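Local coordinates for protein alpha,alpha-trehalose-phosphate synthase (UDP-forming) (Burkholderia multivorans, PDB 5UOF) that is a family 20 glycosyltransferase with two Rossmann-like domains of the GT-B kind, at residues 115-127 with 141-155. Sequence-based numbering, arbitrary orientation. Where two conformers were deposited one is given.
Sequences YLRVNAMLAKQLA and YHLLPFAHALRELGV. With EDO (1,2-ethanediol), chain I.
The Phe146 ring carries Ala123 CB over one face, 4.3 Å from its centroid and 21° off the normal, a CH-pi contact; at its edge, in plane, lie Asn119 OD1, Leu122 CB and Leu126 CD2. These four residues form the hole for a Phe146 knob: with CG anti to the backbone N (chi1 -163°), the ring end comes near helix 109-127. The Tyr115 ring has Tyr141 O at its edge, in plane: OH donates to it over 2.7 Å, almost in line with the carbonyl bond. The side chains of Pro145 and Tyr115 cross at about a right angle, Pro145 CG 3.5 Å from Tyr115 CE2. Between the two rings the Asn119 amide is fixed by both ND2 hydrogens. One reaches His142 O (3.2 Å, N-H...O angle 166°), the other Tyr115 O in its own helix, and both acceptors lie close to the amide plane. Farther along, Ala123 CB meets Ala149 CB at 3.7 Å, consistent with a closest axis approach of 8.6 Å between segments 115-127 and 146-152. A 1,2-ethanediol, probably from the crystallisation liquor, hydrogen-bonds to Leu116 O and His148 ND1. Two buried donors thus hold the Tyr141 and His142 carbonyls, which would fix how the turn after strand 135-139 of the N-terminal Rossmann-like domain seats on helix 109-127, while apolar side chains pack the helices.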
ATOM      1  N   TYR A 115      -1.625  18.411  15.182  1.00 15.92           N
ATOM      2  CA  TYR A 115      -1.245  18.784  13.819  1.00 15.23           C
ATOM      3  C   TYR A 115      -2.120  19.906  13.282  1.00 21.16           C
ATOM      4  O   TYR A 115      -1.620  20.923  12.774  1.00 19.03           O
ATOM      5  CB  TYR A 115      -1.368  17.528  12.963  1.00 14.24           C
ATOM      6  CG  TYR A 115      -1.183  17.627  11.480  1.00 13.49           C
ATOM      7  CD1 TYR A 115       0.047  17.935  10.930  1.00 15.51           C
ATOM      8  CD2 TYR A 115      -2.218  17.291  10.620  1.00 16.33           C
ATOM      9  CE1 TYR A 115       0.226  17.965   9.553  1.00 16.24           C
ATOM     10  CE2 TYR A 115      -2.047  17.302   9.252  1.00 16.96           C
ATOM     11  CZ  TYR A 115      -0.820  17.643   8.723  1.00 15.36           C
ATOM     12  OH  TYR A 115      -0.632  17.646   7.356  1.00 13.01           O
ATOM     13  N   LEU A 116      -3.442  19.751  13.411  1.00 17.88           N
ATOM     14  CA  LEU A 116      -4.341  20.835  13.033  1.00 16.40           C
ATOM     15  C   LEU A 116      -4.058  22.093  13.846  1.00 17.86           C
ATOM     16  O   LEU A 116      -4.030  23.204  13.295  1.00 20.05           O
ATOM     17  CB  LEU A 116      -5.796  20.403  13.209  1.00 17.90           C
ATOM     18  CG  LEU A 116      -6.217  19.148  12.432  1.00 22.49           C
ATOM     19  CD1 LEU A 116      -7.733  18.965  12.506  1.00 24.34           C
ATOM     20  CD2 LEU A 116      -5.713  19.168  10.990  1.00 19.04           C
ATOM     21  N   ARG A 117      -3.823  21.936  15.150  1.00 18.49           N
ATOM     22  CA  ARG A 117      -3.653  23.096  16.023  1.00 18.76           C
ATOM     23  C   ARG A 117      -2.432  23.916  15.627  1.00 21.20           C
ATOM     24  O   ARG A 117      -2.505  25.148  15.534  1.00 19.68           O
ATOM     25  CB  ARG A 117      -3.543  22.661  17.487  1.00 19.56           C
ATOM     26  CG  ARG A 117      -3.410  23.865  18.441  1.00 21.01           C
ATOM     27  CD  ARG A 117      -2.944  23.463  19.840  1.00 25.48           C
ATOM     28  NE  ARG A 117      -1.560  22.985  19.837  1.00 32.99           N
ATOM     29  CZ  ARG A 117      -0.489  23.778  19.796  1.00 39.07           C
ATOM     30  NH1 ARG A 117      -0.631  25.103  19.754  1.00 31.09           N
ATOM     31  NH2 ARG A 117       0.730  23.247  19.799  1.00 35.17           N
ATOM     32  N   VAL A 118      -1.297  23.255  15.383  1.00 18.46           N
ATOM     33  CA  VAL A 118      -0.093  24.022  15.073  0.66 22.68           C
ATOM     34  C   VAL A 118      -0.193  24.652  13.695  1.00 22.44           C
ATOM     35  O   VAL A 118       0.321  25.757  13.478  1.00 20.49           O
ATOM     36  CB  VAL A 118       1.177  23.164  15.211  0.66 22.08           C
ATOM     37  CG1 VAL A 118       1.346  22.729  16.655  0.66 26.19           C
ATOM     38  CG2 VAL A 118       1.154  21.969  14.260  0.66 21.42           C
ATOM     39  N   ASN A 119      -0.864  23.991  12.747  1.00 19.20           N
ATOM     40  CA  ASN A 119      -1.095  24.638  11.461  1.00 20.73           C
ATOM     41  C   ASN A 119      -1.952  25.889  11.633  1.00 20.26           C
ATOM     42  O   ASN A 119      -1.627  26.956  11.099  1.00 19.96           O
ATOM     43  CB  ASN A 119      -1.744  23.668  10.481  1.00 20.12           C
ATOM     44  CG  ASN A 119      -0.722  22.906   9.665  1.00 22.12           C
ATOM     45  OD1 ASN A 119      -0.346  23.332   8.569  1.00 18.04           O
ATOM     46  ND2 ASN A 119      -0.257  21.777  10.194  1.00 17.27           N
ATOM     47  N   ALA A 120      -3.045  25.779  12.395  1.00 19.87           N
ATOM     48  CA  ALA A 120      -3.890  26.939  12.649  1.00 23.91           C
ATOM     49  C   ALA A 120      -3.104  28.049  13.343  1.00 25.43           C
ATOM     50  O   ALA A 120      -3.263  29.232  13.014  1.00 25.59           O
ATOM     51  CB  ALA A 120      -5.107  26.528  13.486  1.00 25.69           C
ATOM     52  N   MET A 121      -2.231  27.682  14.286  1.00 20.63           N
ATOM     53  CA  MET A 121      -1.407  28.667  14.983  1.00 22.80           C
ATOM     54  C   MET A 121      -0.498  29.414  14.008  1.00 26.58           C
ATOM     55  O   MET A 121      -0.432  30.650  14.014  1.00 24.97           O
ATOM     56  CB  MET A 121      -0.586  27.968  16.072  1.00 24.32           C
ATOM     57  CG  MET A 121       0.264  28.892  16.947  1.00 25.42           C
ATOM     58  SD  MET A 121       1.909  29.233  16.247  1.00 33.92           S
ATOM     59  CE  MET A 121       2.646  27.597  16.323  1.00 33.73           C
ATOM     60  N   LEU A 122       0.210  28.676  13.158  1.00 22.26           N
ATOM     61  CA  LEU A 122       1.137  29.309  12.226  1.00 23.58           C
ATOM     62  C   LEU A 122       0.398  30.141  11.188  1.00 20.94           C
ATOM     63  O   LEU A 122       0.882  31.205  10.782  1.00 24.29           O
ATOM     64  CB  LEU A 122       2.001  28.245  11.559  1.00 20.60           C
ATOM     65  CG  LEU A 122       2.987  27.535  12.485  1.00 20.42           C
ATOM     66  CD1 LEU A 122       3.561  26.308  11.793  1.00 24.75           C
ATOM     67  CD2 LEU A 122       4.099  28.506  12.902  1.00 25.39           C
ATOM     68  N   ALA A 123      -0.778  29.685  10.754  1.00 22.79           N
ATOM     69  CA  ALA A 123      -1.543  30.450   9.776  1.00 21.76           C
ATOM     70  C   ALA A 123      -1.958  31.792  10.344  1.00 22.17           C
ATOM     71  O   ALA A 123      -1.903  32.814   9.651  1.00 27.40           O
ATOM     72  CB  ALA A 123      -2.778  29.684   9.329  1.00 22.49           C
ATOM     73  N   LYS A 124      -2.386  31.810  11.606  1.00 22.45           N
ATOM     74  CA  LYS A 124      -2.762  33.091  12.193  1.00 23.95           C
ATOM     75  C   LYS A 124      -1.568  34.031  12.278  1.00 32.49           C
ATOM     76  O   LYS A 124      -1.728  35.245  12.108  1.00 28.10           O
ATOM     77  CB  LYS A 124      -3.388  32.895  13.568  1.00 24.59           C
ATOM     78  CG  LYS A 124      -4.055  34.179  14.074  1.00 33.63           C
ATOM     79  CD  LYS A 124      -4.825  33.969  15.356  1.00 41.70           C
ATOM     80  CE  LYS A 124      -5.503  35.262  15.775  1.00 49.83           C
ATOM     81  NZ  LYS A 124      -6.351  35.793  14.673  1.00 56.11           N
ATOM     82  N   GLN A 125      -0.370  33.496  12.528  1.00 24.61           N
ATOM     83  CA  GLN A 125       0.825  34.343  12.530  1.00 25.59           C
ATOM     84  C   GLN A 125       1.081  34.943  11.153  1.00 29.21           C
ATOM     85  O   GLN A 125       1.412  36.131  11.037  1.00 36.75           O
ATOM     86  CB  GLN A 125       2.042  33.548  13.001  1.00 31.51           C
ATOM     87  CG  GLN A 125       2.018  33.175  14.477  1.00 35.39           C
ATOM     88  CD  GLN A 125       2.119  34.384  15.377  1.00 46.14           C
ATOM     89  OE1 GLN A 125       3.015  35.211  15.222  1.00 50.87           O
ATOM     90  NE2 GLN A 125       1.188  34.504  16.315  1.00 51.14           N
ATOM     91  N   LEU A 126       0.921  34.141  10.095  1.00 28.40           N
ATOM     92  CA  LEU A 126       1.173  34.637   8.743  1.00 33.30           C
ATOM     93  C   LEU A 126       0.124  35.660   8.311  1.00 39.78           C
ATOM     94  O   LEU A 126       0.453  36.643   7.634  1.00 31.48           O
ATOM     95  CB  LEU A 126       1.212  33.474   7.757  1.00 28.94           C
ATOM     96  CG  LEU A 126       1.402  33.912   6.303  1.00 29.44           C
ATOM     97  CD1 LEU A 126       2.746  34.611   6.137  1.00 30.36           C
ATOM     98  CD2 LEU A 126       1.276  32.748   5.361  1.00 27.59           C
ATOM     99  N   ALA A 127      -1.135  35.452   8.705  1.00 34.18           N
ATOM    100  CA  ALA A 127      -2.242  36.190   8.101  1.00 34.10           C
ATOM    101  C   ALA A 127      -2.074  37.696   8.265  1.00 26.78           C
ATOM    102  O   ALA A 127      -2.393  38.466   7.351  1.00 27.31           O
ATOM    103  CB  ALA A 127      -3.566  35.728   8.711  1.00 34.44           C
ATOM    104  N   TYR A 141       4.183  18.066   3.417  1.00 11.57           N
ATOM    105  CA  TYR A 141       3.096  17.414   4.136  1.00 11.26           C
ATOM    106  C   TYR A 141       2.907  17.922   5.566  1.00 12.00           C
ATOM    107  O   TYR A 141       1.809  17.756   6.112  1.00 17.86           O
ATOM    108  CB  TYR A 141       3.327  15.892   4.123  1.00 10.83           C
ATOM    109  CG  TYR A 141       4.590  15.447   4.823  1.00 11.19           C
ATOM    110  CD1 TYR A 141       5.829  15.502   4.183  1.00 11.43           C
ATOM    111  CD2 TYR A 141       4.547  14.990   6.136  1.00 11.45           C
ATOM    112  CE1 TYR A 141       6.980  15.113   4.839  1.00 14.76           C
ATOM    113  CE2 TYR A 141       5.689  14.592   6.795  1.00 11.95           C
ATOM    114  CZ  TYR A 141       6.903  14.657   6.143  1.00 13.14           C
ATOM    115  OH  TYR A 141       8.041  14.266   6.811  1.00 19.88           O
ATOM    116  N   HIS A 142       3.935  18.507   6.195  1.00 12.50           N
ATOM    117  CA  HIS A 142       3.744  19.040   7.543  1.00 15.76           C
ATOM    118  C   HIS A 142       2.766  20.199   7.551  1.00 19.81           C
ATOM    119  O   HIS A 142       2.206  20.521   8.607  1.00 17.72           O
ATOM    120  CB  HIS A 142       5.067  19.533   8.150  1.00 14.45           C
ATOM    121  CG  HIS A 142       6.108  18.467   8.337  1.00 16.54           C
ATOM    122  ND1 HIS A 142       6.037  17.524   9.340  1.00 25.01           N
ATOM    123  CD2 HIS A 142       7.264  18.226   7.677  1.00 21.69           C
ATOM    124  CE1 HIS A 142       7.095  16.735   9.278  1.00 21.75           C
ATOM    125  NE2 HIS A 142       7.854  17.140   8.276  1.00 25.79           N
ATOM    126  N   LEU A 143       2.575  20.849   6.399  1.00 17.90           N
ATOM    127  CA  LEU A 143       1.770  22.062   6.292  1.00 19.17           C
ATOM    128  C   LEU A 143       0.549  21.850   5.411  1.00 17.41           C
ATOM    129  O   LEU A 143      -0.030  22.814   4.915  1.00 16.82           O
ATOM    130  CB  LEU A 143       2.618  23.209   5.741  1.00 18.26           C
ATOM    131  CG  LEU A 143       3.720  23.728   6.653  1.00 19.22           C
ATOM    132  CD1 LEU A 143       4.756  24.527   5.863  1.00 20.12           C
ATOM    133  CD2 LEU A 143       3.100  24.558   7.764  1.00 20.53           C
ATOM    134  N   LEU A 144       0.171  20.600   5.169  1.00 13.16           N
ATOM    135  CA  LEU A 144      -1.006  20.332   4.347  1.00 16.48           C
ATOM    136  C   LEU A 144      -2.258  21.116   4.754  1.00 22.78           C
ATOM    137  O   LEU A 144      -2.917  21.678   3.862  1.00 22.24           O
ATOM    138  CB  LEU A 144      -1.228  18.814   4.339  1.00 19.40           C
ATOM    139  CG  LEU A 144      -2.207  18.282   3.306  1.00 26.41           C
ATOM    140  CD1 LEU A 144      -1.763  16.908   2.892  1.00 22.32           C
ATOM    141  CD2 LEU A 144      -3.598  18.243   3.917  1.00 26.34           C
ATOM    142  N   PRO A 145      -2.638  21.225   6.032  1.00 18.99           N
ATOM    143  CA  PRO A 145      -3.857  21.972   6.379  1.00 17.24           C
ATOM    144  C   PRO A 145      -3.710  23.489   6.339  1.00 14.38           C
ATOM    145  O   PRO A 145      -4.646  24.195   6.734  1.00 18.76           O
ATOM    146  CB  PRO A 145      -4.157  21.509   7.818  1.00 19.14           C
ATOM    147  CG  PRO A 145      -3.234  20.366   8.100  1.00 17.16           C
ATOM    148  CD  PRO A 145      -2.049  20.582   7.219  1.00 17.87           C
ATOM    149  N   PHE A 146      -2.586  24.018   5.853  1.00 14.92           N
ATOM    150  CA  PHE A 146      -2.288  25.438   6.054  1.00 15.33           C
ATOM    151  C   PHE A 146      -3.266  26.338   5.297  1.00 18.23           C
ATOM    152  O   PHE A 146      -3.747  27.336   5.849  1.00 17.32           O
ATOM    153  CB  PHE A 146      -0.844  25.722   5.638  1.00 15.35           C
ATOM    154  CG  PHE A 146      -0.302  27.034   6.160  1.00 22.93           C
ATOM    155  CD1 PHE A 146       0.220  27.127   7.444  1.00 16.92           C
ATOM    156  CD2 PHE A 146      -0.283  28.157   5.352  1.00 16.98           C
ATOM    157  CE1 PHE A 146       0.738  28.326   7.919  1.00 20.71           C
ATOM    158  CE2 PHE A 146       0.236  29.353   5.816  1.00 18.86           C
ATOM    159  CZ  PHE A 146       0.748  29.437   7.099  1.00 20.25           C
ATOM    160  N   ALA A 147      -3.552  26.028   4.023  1.00 16.92           N
ATOM    161  CA  ALA A 147      -4.507  26.840   3.267  1.00 21.33           C
ATOM    162  C   ALA A 147      -5.883  26.828   3.907  1.00 19.99           C
ATOM    163  O   ALA A 147      -6.549  27.865   3.965  1.00 20.65           O
ATOM    164  CB  ALA A 147      -4.627  26.360   1.826  1.00 20.62           C
ATOM    165  N   HIS A 148      -6.341  25.665   4.368  1.00 15.87           N
ATOM    166  CA  HIS A 148      -7.665  25.605   4.976  1.00 16.38           C
ATOM    167  C   HIS A 148      -7.737  26.523   6.191  1.00 20.17           C
ATOM    168  O   HIS A 148      -8.725  27.241   6.380  1.00 22.15           O
ATOM    169  CB  HIS A 148      -8.005  24.155   5.344  1.00 17.95           C
ATOM    170  CG  HIS A 148      -9.397  23.990   5.863  1.00 24.92           C
ATOM    171  ND1 HIS A 148      -9.698  24.027   7.207  1.00 25.67           N
ATOM    172  CD2 HIS A 148     -10.576  23.843   5.216  1.00 24.00           C
ATOM    173  CE1 HIS A 148     -10.999  23.879   7.368  1.00 24.43           C
ATOM    174  NE2 HIS A 148     -11.556  23.770   6.175  1.00 23.73           N
ATOM    175  N   ALA A 149      -6.675  26.548   6.996  1.00 20.75           N
ATOM    176  CA  ALA A 149      -6.639  27.440   8.149  1.00 18.44           C
ATOM    177  C   ALA A 149      -6.659  28.901   7.710  1.00 21.51           C
ATOM    178  O   ALA A 149      -7.343  29.731   8.321  1.00 20.94           O
ATOM    179  CB  ALA A 149      -5.406  27.140   8.998  1.00 21.20           C
ATOM    180  N   LEU A 150      -5.926  29.227   6.640  1.00 20.15           N
ATOM    181  CA  LEU A 150      -5.962  30.593   6.117  1.00 22.38           C
ATOM    182  C   LEU A 150      -7.358  30.957   5.613  1.00 22.18           C
ATOM    183  O   LEU A 150      -7.841  32.073   5.853  1.00 25.39           O
ATOM    184  CB  LEU A 150      -4.926  30.758   5.001  1.00 19.41           C
ATOM    185  CG  LEU A 150      -3.449  30.802   5.408  1.00 25.60           C
ATOM    186  CD1 LEU A 150      -2.553  30.826   4.183  1.00 21.43           C
ATOM    187  CD2 LEU A 150      -3.140  32.007   6.297  1.00 21.45           C
ATOM    188  N   ARG A 151      -8.028  30.025   4.920  1.00 20.23           N
ATOM    189  CA  ARG A 151      -9.381  30.303   4.441  1.00 21.11           C
ATOM    190  C   ARG A 151     -10.313  30.607   5.609  1.00 22.11           C
ATOM    191  O   ARG A 151     -11.125  31.535   5.536  1.00 27.74           O
ATOM    192  CB  ARG A 151      -9.930  29.137   3.623  1.00 23.35           C
ATOM    193  CG  ARG A 151      -9.097  28.729   2.417  1.00 20.55           C
ATOM    194  CD  ARG A 151      -8.952  29.857   1.396  1.00 19.68           C
ATOM    195  NE  ARG A 151      -8.232  29.347   0.228  1.00 19.03           N
ATOM    196  CZ  ARG A 151      -7.616  30.097  -0.679  1.00 22.39           C
ATOM    197  NH1 ARG A 151      -7.613  31.424  -0.574  1.00 21.61           N
ATOM    198  NH2 ARG A 151      -6.992  29.511  -1.696  1.00 21.34           N
ATOM    199  N   GLU A 152     -10.198  29.837   6.702  0.91 21.83           N
ATOM    200  CA  GLU A 152     -10.988  30.104   7.902  0.52 21.78           C
ATOM    201  C   GLU A 152     -10.748  31.503   8.455  0.83 23.01           C
ATOM    202  O   GLU A 152     -11.616  32.044   9.157  0.77 24.62           O
ATOM    203  CB  GLU A 152     -10.674  29.068   8.981  0.52 21.76           C
ATOM    204  CG  GLU A 152     -11.088  27.647   8.612  0.52 31.85           C
ATOM    205  CD  GLU A 152     -12.573  27.419   8.787  0.52 43.54           C
ATOM    206  OE1 GLU A 152     -13.090  27.689   9.892  0.52 47.47           O
ATOM    207  OE2 GLU A 152     -13.227  26.985   7.816  0.52 47.63           O
ATOM    208  N   LEU A 153      -9.596  32.101   8.169  1.00 27.48           N
ATOM    209  CA  LEU A 153      -9.305  33.457   8.614  1.00 27.82           C
ATOM    210  C   LEU A 153      -9.744  34.513   7.607  1.00 29.44           C
ATOM    211  O   LEU A 153      -9.478  35.699   7.818  1.00 34.39           O
ATOM    212  CB  LEU A 153      -7.806  33.612   8.908  1.00 27.85           C
ATOM    213  CG  LEU A 153      -7.256  32.679   9.992  1.00 31.55           C
ATOM    214  CD1 LEU A 153      -5.746  32.796  10.104  1.00 35.26           C
ATOM    215  CD2 LEU A 153      -7.919  32.966  11.333  1.00 32.90           C
ATOM    216  N   GLY A 154     -10.405  34.114   6.525  1.00 26.05           N
ATOM    217  CA  GLY A 154     -10.844  35.045   5.511  1.00 25.68           C
ATOM    218  C   GLY A 154      -9.831  35.356   4.429  1.00 25.31           C
ATOM    219  O   GLY A 154     -10.055  36.292   3.654  1.00 28.87           O
ATOM    220  N   VAL A 155      -8.732  34.604   4.347  1.00 24.04           N
ATOM    221  CA  VAL A 155      -7.708  34.837   3.334  1.00 25.53           C
ATOM    222  C   VAL A 155      -8.226  34.361   1.981  1.00 28.47           C
ATOM    223  O   VAL A 155      -8.538  33.178   1.798  1.00 27.72           O
ATOM    224  CB  VAL A 155      -6.397  34.126   3.705  1.00 24.29           C
ATOM    225  CG1 VAL A 155      -5.363  34.257   2.587  1.00 23.25           C
ATOM    226  CG2 VAL A 155      -5.850  34.692   5.006  1.00 28.36           C
TER
HETATM  227  C1  EDO I 507      -5.890  23.561  10.174  1.00 30.42           C
HETATM  228  O1  EDO I 507      -6.149  23.653  11.573  1.00 38.85           O
HETATM  229  C2  EDO I 507      -7.198  23.360   9.429  1.00 26.46           C
HETATM  230  O2  EDO I 507      -7.959  24.575   9.412  1.00 28.45           O